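Local coordinates for putative exported protein (Bordetella parapertussis, PDB 3OCJ) that is of unknown function but has the fold of an S-adenosylmethionine-dependent methyltransferase and probably acts as one, at residues 116-130 with 136-150. Numbering follows the deposited sequence. Where two conformers were deposited one is given.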
ATOM      1  N   LEU A 116      -3.528 -11.002 -17.907  1.00 18.41           N
ATOM      2  CA  LEU A 116      -2.644 -10.505 -18.964  1.00 18.19           C
ATOM      3  C   LEU A 116      -2.907 -11.248 -20.276  1.00 18.06           C
ATOM      4  O   LEU A 116      -3.101 -12.464 -20.277  1.00 17.89           O
ATOM      5  CB  LEU A 116      -1.192 -10.714 -18.537  1.00 24.33           C
ATOM      6  CG  LEU A 116      -0.087  -9.770 -19.008  1.00 31.32           C
ATOM      7  CD1 LEU A 116      -0.332  -8.356 -18.499  1.00 22.58           C
ATOM      8  CD2 LEU A 116       1.256 -10.294 -18.511  1.00 28.43           C
ATOM      9  N   ARG A 117      -2.923 -10.517 -21.390  1.00 16.49           N
ATOM     10  CA  ARG A 117      -3.011 -11.108 -22.728  1.00 17.75           C
ATOM     11  C   ARG A 117      -2.048 -10.355 -23.647  1.00 17.51           C
ATOM     12  O   ARG A 117      -1.688  -9.213 -23.365  1.00 17.85           O
ATOM     13  CB  ARG A 117      -4.428 -10.979 -23.298  1.00 19.32           C
ATOM     14  CG  ARG A 117      -5.525 -11.696 -22.525  1.00 19.99           C
ATOM     15  CD  ARG A 117      -5.381 -13.200 -22.605  1.00 20.95           C
ATOM     16  NE  ARG A 117      -6.528 -13.867 -21.992  1.00 21.25           N
ATOM     17  CZ  ARG A 117      -6.612 -14.162 -20.699  1.00 22.08           C
ATOM     18  NH1 ARG A 117      -5.612 -13.863 -19.886  1.00 20.34           N
ATOM     19  NH2 ARG A 117      -7.693 -14.762 -20.217  1.00 23.91           N
ATOM     20  N   PRO A 118      -1.656 -10.974 -24.771  1.00 16.15           N
ATOM     21  CA  PRO A 118      -0.778 -10.269 -25.713  1.00 19.96           C
ATOM     22  C   PRO A 118      -1.378  -8.930 -26.130  1.00 20.56           C
ATOM     23  O   PRO A 118      -2.583  -8.847 -26.368  1.00 20.17           O
ATOM     24  CB  PRO A 118      -0.715 -11.221 -26.917  1.00 19.83           C
ATOM     25  CG  PRO A 118      -1.003 -12.579 -26.343  1.00 22.62           C
ATOM     26  CD  PRO A 118      -1.977 -12.342 -25.215  1.00 19.79           C
ATOM     27  N   GLY A 119      -0.545  -7.896 -26.203  1.00 18.59           N
ATOM     28  CA  GLY A 119      -0.977  -6.600 -26.697  1.00 20.65           C
ATOM     29  C   GLY A 119      -1.824  -5.773 -25.746  1.00 19.23           C
ATOM     30  O   GLY A 119      -2.279  -4.683 -26.104  1.00 23.06           O
ATOM     31  N   CYS A 120      -2.043  -6.253 -24.531  1.00 17.12           N
ATOM     32  CA  CYS A 120      -2.892  -5.500 -23.622  0.50 17.97           C
ATOM     33  C   CYS A 120      -2.180  -4.269 -23.069  1.00 17.73           C
ATOM     34  O   CYS A 120      -0.950  -4.208 -23.012  1.00 19.25           O
ATOM     35  CB  CYS A 120      -3.442  -6.377 -22.496  0.50 21.13           C
ATOM     36  SG  CYS A 120      -2.246  -6.873 -21.253  0.50 18.48           S
ATOM     37  N   VAL A 121      -2.984  -3.280 -22.704  1.00 17.25           N
ATOM     38  CA  VAL A 121      -2.480  -2.066 -22.094  1.00 16.29           C
ATOM     39  C   VAL A 121      -2.801  -2.134 -20.605  1.00 16.75           C
ATOM     40  O   VAL A 121      -3.968  -2.239 -20.214  1.00 18.05           O
ATOM     41  CB  VAL A 121      -3.109  -0.814 -22.715  1.00 17.13           C
ATOM     42  CG1 VAL A 121      -2.570   0.432 -22.036  1.00 19.31           C
ATOM     43  CG2 VAL A 121      -2.814  -0.763 -24.215  1.00 19.56           C
ATOM     44  N   VAL A 122      -1.762  -2.122 -19.775  1.00 15.39           N
ATOM     45  CA  VAL A 122      -1.936  -2.258 -18.335  1.00 13.75           C
ATOM     46  C   VAL A 122      -1.464  -0.977 -17.660  1.00 15.85           C
ATOM     47  O   VAL A 122      -0.341  -0.517 -17.884  1.00 15.58           O
ATOM     48  CB  VAL A 122      -1.101  -3.426 -17.783  1.00 15.89           C
ATOM     49  CG1 VAL A 122      -1.405  -3.652 -16.311  1.00 17.01           C
ATOM     50  CG2 VAL A 122      -1.372  -4.692 -18.585  1.00 20.08           C
ATOM     51  N   ALA A 123      -2.319  -0.403 -16.822  1.00 13.00           N
ATOM     52  CA  ALA A 123      -1.964   0.817 -16.097  1.00 12.93           C
ATOM     53  C   ALA A 123      -1.840   0.549 -14.605  1.00 13.94           C
ATOM     54  O   ALA A 123      -2.560  -0.279 -14.064  1.00 14.50           O
ATOM     55  CB  ALA A 123      -3.011   1.887 -16.338  1.00 15.38           C
ATOM     56  N   SER A 124      -0.941   1.267 -13.938  1.00 13.49           N
ATOM     57  CA  SER A 124      -0.866   1.246 -12.488  1.00 12.34           C
ATOM     58  C   SER A 124      -1.016   2.677 -11.974  1.00 10.61           C
ATOM     59  O   SER A 124      -0.324   3.580 -12.455  1.00 13.15           O
ATOM     60  CB  SER A 124       0.459   0.642 -12.017  1.00 13.30           C
ATOM     61  OG  SER A 124       0.539   0.637 -10.596  1.00 15.23           O
ATOM     62  N   VAL A 125      -1.907   2.873 -10.999  1.00 12.08           N
ATOM     63  CA  VAL A 125      -2.274   4.208 -10.530  1.00 13.58           C
ATOM     64  C   VAL A 125      -2.595   4.119  -9.040  1.00 13.26           C
ATOM     65  O   VAL A 125      -3.616   3.541  -8.673  1.00 13.44           O
ATOM     66  CB  VAL A 125      -3.556   4.722 -11.249  1.00 15.52           C
ATOM     67  CG1 VAL A 125      -3.856   6.175 -10.849  1.00 18.49           C
ATOM     68  CG2 VAL A 125      -3.451   4.561 -12.780  1.00 18.72           C
ATOM     69  N   PRO A 126      -1.733   4.670  -8.161  1.00 12.65           N
ATOM     70  CA  PRO A 126      -0.442   5.315  -8.422  1.00 14.02           C
ATOM     71  C   PRO A 126       0.619   4.250  -8.637  1.00 14.40           C
ATOM     72  O   PRO A 126       0.657   3.254  -7.898  1.00 16.13           O
ATOM     73  CB  PRO A 126      -0.180   6.070  -7.120  1.00 17.02           C
ATOM     74  CG  PRO A 126      -0.810   5.200  -6.065  1.00 17.62           C
ATOM     75  CD  PRO A 126      -2.012   4.558  -6.713  1.00 13.84           C
ATOM     76  N   CYS A 127       1.456   4.433  -9.649  1.00 13.12           N
ATOM     77  CA  CYS A 127       2.342   3.355 -10.064  1.00 14.34           C
ATOM     78  C   CYS A 127       3.513   3.083  -9.130  1.00 13.89           C
ATOM     79  O   CYS A 127       4.036   1.967  -9.105  1.00 14.74           O
ATOM     80  CB  CYS A 127       2.848   3.561 -11.496  1.00 12.90           C
ATOM     81  SG  CYS A 127       3.891   5.008 -11.730  1.00 14.77           S
ATOM     82  N   GLY A 128       3.917   4.089  -8.359  1.00 13.28           N
ATOM     83  CA  GLY A 128       5.126   3.960  -7.562  1.00 16.62           C
ATOM     84  C   GLY A 128       6.271   3.496  -8.448  1.00 18.27           C
ATOM     85  O   GLY A 128       6.432   3.978  -9.573  1.00 16.48           O
ATOM     86  N   TRP A 129       7.065   2.549  -7.957  1.00 17.62           N
ATOM     87  CA  TRP A 129       8.182   2.014  -8.737  1.00 20.02           C
ATOM     88  C   TRP A 129       7.756   0.879  -9.672  1.00 21.93           C
ATOM     89  O   TRP A 129       8.599   0.283 -10.340  1.00 23.13           O
ATOM     90  CB  TRP A 129       9.307   1.522  -7.817  1.00 18.15           C
ATOM     91  CG  TRP A 129      10.093   2.628  -7.176  1.00 18.18           C
ATOM     92  CD1 TRP A 129       9.830   3.963  -7.238  1.00 17.91           C
ATOM     93  CD2 TRP A 129      11.271   2.487  -6.373  1.00 19.76           C
ATOM     94  NE1 TRP A 129      10.777   4.668  -6.526  1.00 20.41           N
ATOM     95  CE2 TRP A 129      11.671   3.782  -5.985  1.00 19.16           C
ATOM     96  CE3 TRP A 129      12.032   1.392  -5.954  1.00 22.36           C
ATOM     97  CZ2 TRP A 129      12.798   4.013  -5.195  1.00 22.33           C
ATOM     98  CZ3 TRP A 129      13.152   1.624  -5.166  1.00 23.63           C
ATOM     99  CH2 TRP A 129      13.522   2.925  -4.799  1.00 21.96           C
HETATM  100  N   MSE A 130       6.458   0.578  -9.699  1.00 17.22           N
HETATM  101  CA  MSE A 130       5.898  -0.442 -10.603  1.00 16.96           C
HETATM  102  C   MSE A 130       6.376  -1.862 -10.301  1.00 21.65           C
HETATM  103  O   MSE A 130       6.524  -2.691 -11.205  1.00 21.73           O
HETATM  104  CB  MSE A 130       6.164  -0.067 -12.068  1.00 20.96           C
HETATM  105  CG  MSE A 130       5.400   1.178 -12.491  1.00 22.37           C
HETATM  106 SE   MSE A 130       5.762   1.781 -14.299  0.61 30.72          SE
HETATM  107  CE  MSE A 130       5.612   0.133 -15.144  1.00 17.32           C
ATOM    108  N   LEU A 136       6.087  -9.475 -13.366  1.00 21.53           N
ATOM    109  CA  LEU A 136       5.268 -10.436 -14.105  1.00 16.98           C
ATOM    110  C   LEU A 136       6.058 -11.171 -15.184  1.00 20.07           C
ATOM    111  O   LEU A 136       7.144 -10.742 -15.586  1.00 23.82           O
ATOM    112  CB  LEU A 136       4.046  -9.754 -14.732  1.00 17.67           C
ATOM    113  CG  LEU A 136       3.128  -8.969 -13.797  1.00 18.77           C
ATOM    114  CD1 LEU A 136       1.986  -8.321 -14.568  1.00 19.46           C
ATOM    115  CD2 LEU A 136       2.595  -9.857 -12.689  1.00 20.40           C
ATOM    116  N   ASP A 137       5.504 -12.291 -15.640  1.00 18.46           N
ATOM    117  CA  ASP A 137       6.120 -13.095 -16.687  1.00 18.94           C
ATOM    118  C   ASP A 137       5.492 -12.699 -18.014  1.00 21.10           C
ATOM    119  O   ASP A 137       4.305 -12.930 -18.237  1.00 20.21           O
ATOM    120  CB  ASP A 137       5.880 -14.582 -16.385  1.00 22.19           C
ATOM    121  CG  ASP A 137       6.477 -15.509 -17.431  1.00 30.14           C
ATOM    122  OD1 ASP A 137       7.064 -15.021 -18.416  1.00 28.73           O
ATOM    123  OD2 ASP A 137       6.357 -16.741 -17.261  1.00 32.34           O
ATOM    124  N   TYR A 138       6.293 -12.105 -18.901  1.00 22.92           N
ATOM    125  CA  TYR A 138       5.794 -11.621 -20.185  1.00 21.56           C
ATOM    126  C   TYR A 138       6.122 -12.544 -21.361  1.00 25.16           C
ATOM    127  O   TYR A 138       5.874 -12.192 -22.510  1.00 25.13           O
ATOM    128  CB  TYR A 138       6.314 -10.201 -20.454  1.00 20.27           C
ATOM    129  CG  TYR A 138       5.748  -9.196 -19.469  1.00 18.94           C
ATOM    130  CD1 TYR A 138       4.477  -8.661 -19.652  1.00 19.89           C
ATOM    131  CD2 TYR A 138       6.469  -8.798 -18.345  1.00 18.62           C
ATOM    132  CE1 TYR A 138       3.935  -7.750 -18.746  1.00 17.89           C
ATOM    133  CE2 TYR A 138       5.934  -7.890 -17.425  1.00 17.64           C
ATOM    134  CZ  TYR A 138       4.668  -7.365 -17.636  1.00 17.83           C
ATOM    135  OH  TYR A 138       4.124  -6.468 -16.742  1.00 18.73           O
ATOM    136  N   SER A 139       6.629 -13.741 -21.069  1.00 25.26           N
ATOM    137  CA  SER A 139       7.094 -14.671 -22.103  0.55 26.97           C
ATOM    138  C   SER A 139       6.013 -15.109 -23.097  1.00 28.14           C
ATOM    139  O   SER A 139       6.322 -15.485 -24.236  1.00 33.36           O
ATOM    140  CB  SER A 139       7.742 -15.903 -21.460  0.55 31.79           C
ATOM    141  OG  SER A 139       6.799 -16.656 -20.717  0.55 31.22           O
ATOM    142  N   ALA A 140       4.751 -15.068 -22.683  1.00 29.35           N
ATOM    143  CA  ALA A 140       3.659 -15.460 -23.570  1.00 26.83           C
ATOM    144  C   ALA A 140       2.696 -14.320 -23.853  1.00 30.18           C
ATOM    145  O   ALA A 140       1.638 -14.522 -24.458  1.00 25.70           O
ATOM    146  CB  ALA A 140       2.910 -16.675 -23.004  1.00 34.01           C
ATOM    147  N   CYS A 141       3.068 -13.118 -23.420  1.00 23.30           N
ATOM    148  CA  CYS A 141       2.240 -11.938 -23.653  1.00 21.85           C
ATOM    149  C   CYS A 141       3.070 -10.884 -24.376  1.00 22.45           C
ATOM    150  O   CYS A 141       3.406  -9.853 -23.806  1.00 22.16           O
ATOM    151  CB  CYS A 141       1.615 -11.401 -22.343  1.00 21.19           C
ATOM    152  SG  CYS A 141       0.364 -12.518 -21.673  1.00 29.36           S
ATOM    153  N   PRO A 142       3.411 -11.149 -25.646  1.00 19.68           N
ATOM    154  CA  PRO A 142       4.189 -10.140 -26.373  1.00 20.51           C
ATOM    155  C   PRO A 142       3.384  -8.862 -26.583  1.00 23.13           C
ATOM    156  O   PRO A 142       2.157  -8.906 -26.662  1.00 19.35           O
ATOM    157  CB  PRO A 142       4.469 -10.810 -27.722  1.00 21.20           C
ATOM    158  CG  PRO A 142       3.429 -11.880 -27.866  1.00 19.46           C
ATOM    159  CD  PRO A 142       3.122 -12.341 -26.465  1.00 19.26           C
ATOM    160  N   GLY A 143       4.070  -7.727 -26.662  1.00 18.27           N
ATOM    161  CA  GLY A 143       3.424  -6.493 -27.077  1.00 19.57           C
ATOM    162  C   GLY A 143       2.599  -5.796 -26.020  1.00 19.31           C
ATOM    163  O   GLY A 143       1.867  -4.861 -26.326  1.00 20.13           O
ATOM    164  N   VAL A 144       2.710  -6.243 -24.777  1.00 17.08           N
ATOM    165  CA  VAL A 144       2.064  -5.538 -23.678  1.00 17.22           C
ATOM    166  C   VAL A 144       2.627  -4.117 -23.551  1.00 18.73           C
ATOM    167  O   VAL A 144       3.838  -3.896 -23.672  1.00 18.75           O
ATOM    168  CB  VAL A 144       2.219  -6.313 -22.354  1.00 17.12           C
ATOM    169  CG1 VAL A 144       1.761  -5.465 -21.170  1.00 17.87           C
ATOM    170  CG2 VAL A 144       1.425  -7.630 -22.423  1.00 19.55           C
ATOM    171  N   GLN A 145       1.742  -3.146 -23.332  1.00 17.03           N
ATOM    172  CA  GLN A 145       2.170  -1.788 -23.041  1.00 17.04           C
ATOM    173  C   GLN A 145       1.865  -1.486 -21.595  1.00 16.05           C
ATOM    174  O   GLN A 145       0.783  -1.813 -21.106  1.00 17.11           O
ATOM    175  CB  GLN A 145       1.448  -0.785 -23.932  1.00 19.64           C
ATOM    176  CG  GLN A 145       1.657  -1.037 -25.417  1.00 20.78           C
ATOM    177  CD  GLN A 145       0.766  -0.168 -26.276  1.00 30.05           C
ATOM    178  OE1 GLN A 145       0.266   0.861 -25.824  1.00 36.52           O
ATOM    179  NE2 GLN A 145       0.564  -0.575 -27.524  1.00 35.80           N
ATOM    180  N   LEU A 146       2.834  -0.890 -20.909  1.00 14.47           N
ATOM    181  CA  LEU A 146       2.670  -0.525 -19.505  1.00 14.64           C
ATOM    182  C   LEU A 146       2.549   0.979 -19.333  1.00 13.35           C
ATOM    183  O   LEU A 146       3.296   1.748 -19.933  1.00 16.21           O
ATOM    184  CB  LEU A 146       3.847  -1.031 -18.669  1.00 17.19           C
ATOM    185  CG  LEU A 146       4.145  -2.534 -18.715  1.00 18.92           C
ATOM    186  CD1 LEU A 146       5.384  -2.864 -17.893  1.00 21.44           C
ATOM    187  CD2 LEU A 146       2.956  -3.365 -18.256  1.00 17.84           C
ATOM    188  N   VAL A 147       1.616   1.391 -18.484  1.00 14.39           N
ATOM    189  CA  VAL A 147       1.394   2.812 -18.242  1.00 13.76           C
ATOM    190  C   VAL A 147       1.455   3.056 -16.741  1.00 13.97           C
ATOM    191  O   VAL A 147       0.799   2.369 -15.961  1.00 13.78           O
ATOM    192  CB  VAL A 147       0.030   3.272 -18.797  1.00 15.38           C
ATOM    193  CG1 VAL A 147      -0.195   4.764 -18.518  1.00 17.19           C
ATOM    194  CG2 VAL A 147      -0.064   2.989 -20.289  1.00 17.31           C
ATOM    195  N   GLY A 148       2.271   4.016 -16.324  1.00 15.06           N
ATOM    196  CA  GLY A 148       2.352   4.350 -14.911  1.00 13.72           C
ATOM    197  C   GLY A 148       1.927   5.780 -14.682  1.00 12.66           C
ATOM    198  O   GLY A 148       2.397   6.680 -15.365  1.00 15.52           O
ATOM    199  N   ILE A 149       1.040   5.997 -13.718  1.00 13.07           N
ATOM    200  CA  ILE A 149       0.612   7.345 -13.380  1.00 14.19           C
ATOM    201  C   ILE A 149       0.922   7.573 -11.908  1.00 13.07           C
ATOM    202  O   ILE A 149       0.577   6.751 -11.061  1.00 13.00           O
ATOM    203  CB  ILE A 149      -0.906   7.521 -13.627  1.00 16.15           C
ATOM    204  CG1 ILE A 149      -1.235   7.209 -15.094  1.00 23.80           C
ATOM    205  CG2 ILE A 149      -1.360   8.930 -13.255  1.00 20.84           C
ATOM    206  CD1 ILE A 149      -2.679   7.470 -15.468  1.00 30.45           C
ATOM    207  N   ASP A 150       1.589   8.672 -11.594  1.00 13.63           N
ATOM    208  CA  ASP A 150       1.875   8.985 -10.197  1.00 14.59           C
ATOM    209  C   ASP A 150       2.046  10.486 -10.085  1.00 13.48           C
ATOM    210  O   ASP A 150       2.484  11.128 -11.031  1.00 16.04           O
ATOM    211  CB  ASP A 150       3.134   8.245  -9.718  1.00 15.59           C
ATOM    212  CG  ASP A 150       3.156   8.031  -8.213  1.00 15.25           C
ATOM    213  OD1 ASP A 150       3.116   9.027  -7.465  1.00 18.10           O
ATOM    214  OD2 ASP A 150       3.246   6.864  -7.767  1.00 14.45           O
TER
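Asp150 and Gly128 meet where strand 145-150 ends: the backbone N of Gly128 gives a hydrogen bond of 2.9 Å to Asp150 OD2, on the lone pair facing away from OD1. With CG swung nearly opposite its own backbone N (chi1 -155°), the carboxylate reaches the start of the turn 127-130, and its OD2 also touches CB of Pro126. Just before this, Cys127 lays its CB 3.5 Å from CA of Gly148; Gly148, with no side chain, lets Cys127 SG and CB lie directly on its CA. The backbone N of Cys127 bonds Ile149 O from well above the carbonyl plane, as the chain turns out of the sheet after the cis peptide before Pro126.

Upstream of this end the strands 121-124 and 145-150 run parallel, their short axes 20° apart, joined by alternating bonds such as the nearly straight one from Val122 N to Gln145 O (2.9 Å). Strand 121-124, helix 131-134 and strand 145-150 form a beta-alpha-beta unit of the Rossmann-like methyltransferase fold; in relatives, the loop after the first strand and an acidic residue ending the second bind S-adenosylmethionine, a role consistent with the placing of 125-130 and Asp150.

Beta-branched valines suit the extended strands, and leucine adds reach on the face of Val122: CG1 of Val121 meets CG2 of Val147 at 4.0 Å, while on the other face CB of Val122 meets CD2 of Leu146. Selenomethionine Met130, flexible enough to bend at its end (chi3 47°), brings CE to Leu146 CD1 at 4.1 Å. At the strands' entrance, Leu116 CD2 touches Tyr138 CE1 (3.7 Å), the two side chains crossing nearly at right angles. Farther out, Leu133 O holds Tyr138 OH, Glu132 bonds Ser124 OG, and Asp150 OD1 accepts a hydrogen bond from the backbone N of Asp152.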